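Local coordinates for putative uncharacterized protein (Coprinopsis cinerea, PDB 3W9A), which is the catalytic domain of a family 131 glycoside hydrolase and probably cleaves beta-glucan chains, at residues Q115-E120 and F199-L204. Residues are numbered along the deposited sequence; the frame is centred on the assembly and turned at random.
Sequences QVMFFE and FHVGVL. With GOL (glycerol), chain E.
Phe118 and His200 form an offset stack, their planes 19° apart. Phe118 CE1 lies over one face of the imidazole, 3.4 Å from His200 CG. In return, His200 CB sits over the centre of the phenyl ring. With CG between its backbone N and carbonyl carbon (chi1 58°), the Phe118 ring also reaches Leu204 CB through CE2. Glycerol O2 lies at the edge of the imidazole, in its plane, and His200 NE2 and glycerol O3 share a hydrogen bond of 2.8 Å. The glycerol probably came from the crystallisation liquor but may mark a pocket. Glu120 OE1 also lies near it, but its position is doubtful. ND1 of His200 bonds to Glu80, which should fix the rotation of the ring.

Phe119 and Phe199 meet edge-to-face on the other side of the strands. Phe199 CD1 stands over the centre of the Phe119 ring, 3.6 Å from Phe119 CZ. Phe123 stacks on Phe119, and Tyr96 meets it too. An alanine at Phe119 is likely to leave that edge of Phe199 without its aromatic face and open a gap beside Tyr96 and Phe123. Selenomethionine Met117, its chain folding back on itself, brings CE to 3.7 Å from Phe199 CE2.

Antiparallel backbone bonds set the register at Gln115 and Leu204, which exchange two, each 2.9 Å between N and O. At the corners, Met117 N reaches Gly202 O. Both chains turn there, Met117 with positive phi and Gly202 where a CB would collide with the carbonyl O of Val201. His200 N also donates to Phe118 O at 2.8 Å.

Within the beta-jelly roll, strand 114-119 runs between strand 124-128 and the 199-201 and 203-205 pair. Strand 77-83 borders 203-205, while Val116 and Met117 pack onto strand 93-101 of the other sheet.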
ATOM      1  N   GLN A 115      -4.581  -0.079   9.730  1.00 12.57           N
ATOM      2  CA  GLN A 115      -3.193   0.198   9.383  1.00 12.69           C
ATOM      3  C   GLN A 115      -2.989  -0.301   7.965  1.00 13.09           C
ATOM      4  O   GLN A 115      -3.334  -1.448   7.635  1.00 12.62           O
ATOM      5  CB  GLN A 115      -2.244  -0.512  10.342  1.00 12.94           C
ATOM      6  CG  GLN A 115      -2.257   0.047  11.756  1.00 13.16           C
ATOM      7  CD  GLN A 115      -2.063  -1.007  12.821  1.00 13.63           C
ATOM      8  OE1 GLN A 115      -1.379  -2.003  12.605  1.00 13.89           O
ATOM      9  NE2 GLN A 115      -2.682  -0.805  13.984  1.00 14.08           N
ATOM     10  N   VAL A 116      -2.465   0.566   7.115  1.00 13.36           N
ATOM     11  CA  VAL A 116      -2.402   0.286   5.699  1.00 14.15           C
ATOM     12  C   VAL A 116      -1.053   0.683   5.155  1.00 14.30           C
ATOM     13  O   VAL A 116      -0.509   1.709   5.548  1.00 14.12           O
ATOM     14  CB  VAL A 116      -3.487   1.058   4.958  1.00 14.85           C
ATOM     15  CG1 VAL A 116      -3.592   0.569   3.535  1.00 15.43           C
ATOM     16  CG2 VAL A 116      -4.841   0.910   5.677  1.00 15.14           C
HETATM   17  N   MSE A 117      -0.519  -0.132   4.250  1.00 14.41           N
HETATM   18  CA  MSE A 117       0.763   0.157   3.605  1.00 15.16           C
HETATM   19  C   MSE A 117       1.836   0.384   4.657  1.00 14.05           C
HETATM   20  O   MSE A 117       2.513   1.396   4.674  1.00 13.37           O
HETATM   21  CB  MSE A 117       0.598   1.335   2.631  1.00 17.20           C
HETATM   22  CG  MSE A 117      -0.553   1.213   1.616  1.00 19.00           C
HETATM   23 SE   MSE A 117      -0.452  -0.407   0.460  1.00 24.07          SE
HETATM   24  CE  MSE A 117       1.446  -0.206  -0.055  1.00 21.67           C
ATOM     25  N   PHE A 118       2.002  -0.603   5.529  1.00 13.67           N
ATOM     26  CA  PHE A 118       2.836  -0.475   6.719  1.00 12.97           C
ATOM     27  C   PHE A 118       4.007  -1.432   6.705  1.00 12.96           C
ATOM     28  O   PHE A 118       3.892  -2.560   6.219  1.00 12.45           O
ATOM     29  CB  PHE A 118       2.025  -0.712   8.006  1.00 12.58           C
ATOM     30  CG  PHE A 118       1.336  -2.059   8.097  1.00 12.32           C
ATOM     31  CD1 PHE A 118       1.963  -3.156   8.677  1.00 12.23           C
ATOM     32  CD2 PHE A 118       0.018  -2.205   7.684  1.00 12.10           C
ATOM     33  CE1 PHE A 118       1.298  -4.384   8.781  1.00 12.40           C
ATOM     34  CE2 PHE A 118      -0.644  -3.424   7.784  1.00 11.99           C
ATOM     35  CZ  PHE A 118      -0.015  -4.508   8.347  1.00 11.79           C
ATOM     36  N   PHE A 119       5.123  -0.977   7.267  1.00 12.54           N
ATOM     37  CA  PHE A 119       6.216  -1.877   7.605  1.00 12.72           C
ATOM     38  C   PHE A 119       5.850  -2.619   8.871  1.00 12.83           C
ATOM     39  O   PHE A 119       5.060  -2.115   9.673  1.00 12.46           O
ATOM     40  CB  PHE A 119       7.514  -1.107   7.822  1.00 12.56           C
ATOM     41  CG  PHE A 119       8.101  -0.567   6.568  1.00 12.46           C
ATOM     42  CD1 PHE A 119       8.982  -1.316   5.823  1.00 12.33           C
ATOM     43  CD2 PHE A 119       7.767   0.697   6.136  1.00 13.04           C
ATOM     44  CE1 PHE A 119       9.519  -0.822   4.662  1.00 12.63           C
ATOM     45  CE2 PHE A 119       8.312   1.218   4.986  1.00 12.89           C
ATOM     46  CZ  PHE A 119       9.192   0.458   4.245  1.00 12.99           C
ATOM     47  N   GLU A 120       6.444  -3.802   9.062  1.00 13.16           N
ATOM     48  CA  GLU A 120       6.200  -4.631  10.258  1.00 13.60           C
ATOM     49  C   GLU A 120       6.340  -3.832  11.556  1.00 14.22           C
ATOM     50  O   GLU A 120       5.494  -3.940  12.459  1.00 14.93           O
ATOM     51  CB  GLU A 120       7.138  -5.842  10.266  1.00 13.92           C
ATOM     52  CG  GLU A 120       7.047  -6.742  11.487  1.00 13.87           C
ATOM     53  CD  GLU A 120       5.750  -7.521  11.590  1.00 13.96           C
ATOM     54  OE1 GLU A 120       4.879  -7.487  10.700  1.00 13.90           O
ATOM     55  OE2 GLU A 120       5.598  -8.217  12.596  1.00 15.11           O
ATOM     56  N   PHE A 199       7.413  -5.233   4.215  1.00 10.78           N
ATOM     57  CA  PHE A 199       6.521  -4.168   3.834  1.00 10.83           C
ATOM     58  C   PHE A 199       5.170  -4.740   3.382  1.00 10.95           C
ATOM     59  O   PHE A 199       5.100  -5.571   2.463  1.00 11.48           O
ATOM     60  CB  PHE A 199       7.150  -3.313   2.745  1.00 10.69           C
ATOM     61  CG  PHE A 199       6.309  -2.126   2.365  1.00 10.70           C
ATOM     62  CD1 PHE A 199       6.096  -1.094   3.279  1.00 10.70           C
ATOM     63  CD2 PHE A 199       5.723  -2.038   1.118  1.00 10.58           C
ATOM     64  CE1 PHE A 199       5.315  -0.014   2.944  1.00 10.56           C
ATOM     65  CE2 PHE A 199       4.934  -0.945   0.780  1.00 10.66           C
ATOM     66  CZ  PHE A 199       4.734   0.068   1.700  1.00 10.57           C
ATOM     67  N   HIS A 200       4.103  -4.290   4.029  1.00 11.01           N
ATOM     68  CA  HIS A 200       2.790  -4.908   3.897  1.00 10.94           C
ATOM     69  C   HIS A 200       1.938  -4.131   2.930  1.00 11.30           C
ATOM     70  O   HIS A 200       1.409  -3.071   3.266  1.00 10.99           O
ATOM     71  CB  HIS A 200       2.117  -5.030   5.266  1.00 10.75           C
ATOM     72  CG  HIS A 200       2.842  -5.962   6.189  1.00 10.69           C
ATOM     73  ND1 HIS A 200       2.246  -7.064   6.772  1.00 10.47           N
ATOM     74  CD2 HIS A 200       4.142  -5.993   6.568  1.00 10.23           C
ATOM     75  CE1 HIS A 200       3.136  -7.693   7.513  1.00 10.30           C
ATOM     76  NE2 HIS A 200       4.293  -7.066   7.403  1.00 10.13           N
ATOM     77  N   VAL A 201       1.838  -4.655   1.712  1.00 11.06           N
ATOM     78  CA  VAL A 201       1.007  -4.044   0.700  1.00 11.27           C
ATOM     79  C   VAL A 201      -0.414  -4.559   0.922  1.00 11.00           C
ATOM     80  O   VAL A 201      -0.784  -5.619   0.434  1.00 10.98           O
ATOM     81  CB  VAL A 201       1.489  -4.388  -0.716  1.00 11.08           C
ATOM     82  CG1 VAL A 201       0.560  -3.795  -1.755  1.00 11.21           C
ATOM     83  CG2 VAL A 201       2.916  -3.888  -0.930  1.00 11.23           C
ATOM     84  N   GLY A 202      -1.198  -3.802   1.668  1.00 10.97           N
ATOM     85  CA  GLY A 202      -2.534  -4.234   2.052  1.00 10.87           C
ATOM     86  C   GLY A 202      -3.056  -3.572   3.308  1.00 11.00           C
ATOM     87  O   GLY A 202      -2.648  -2.456   3.650  1.00 11.02           O
ATOM     88  N   VAL A 203      -3.960  -4.274   3.993  1.00 10.99           N
ATOM     89  CA  VAL A 203      -4.783  -3.668   5.042  1.00 11.30           C
ATOM     90  C   VAL A 203      -4.938  -4.575   6.227  1.00 10.95           C
ATOM     91  O   VAL A 203      -5.232  -5.764   6.067  1.00 11.03           O
ATOM     92  CB  VAL A 203      -6.215  -3.393   4.546  1.00 11.56           C
ATOM     93  CG1 VAL A 203      -6.999  -2.622   5.597  1.00 11.93           C
ATOM     94  CG2 VAL A 203      -6.175  -2.627   3.247  1.00 11.79           C
ATOM     95  N   LEU A 204      -4.745  -3.994   7.406  1.00 11.17           N
ATOM     96  CA  LEU A 204      -5.071  -4.620   8.664  1.00 11.27           C
ATOM     97  C   LEU A 204      -6.131  -3.777   9.315  1.00 11.61           C
ATOM     98  O   LEU A 204      -6.003  -2.540   9.362  1.00 11.57           O
ATOM     99  CB  LEU A 204      -3.832  -4.704   9.568  1.00 11.59           C
ATOM    100  CG  LEU A 204      -3.977  -5.255  11.000  1.00 11.59           C
ATOM    101  CD1 LEU A 204      -2.632  -5.818  11.422  1.00 11.76           C
ATOM    102  CD2 LEU A 204      -4.420  -4.193  12.006  1.00 11.78           C
TER
HETATM  103  C1  GOL E 501       4.912 -12.043   8.891  1.00 13.39           C
HETATM  104  O1  GOL E 501       6.015 -12.932   8.679  1.00 14.11           O
HETATM  105  C2  GOL E 501       5.427 -10.628   9.151  1.00 12.98           C
HETATM  106  O2  GOL E 501       4.322  -9.842   9.587  1.00 12.57           O
HETATM  107  C3  GOL E 501       6.070 -10.042   7.895  1.00 12.83           C
HETATM  108  O3  GOL E 501       6.456  -8.671   8.150  1.00 12.35           O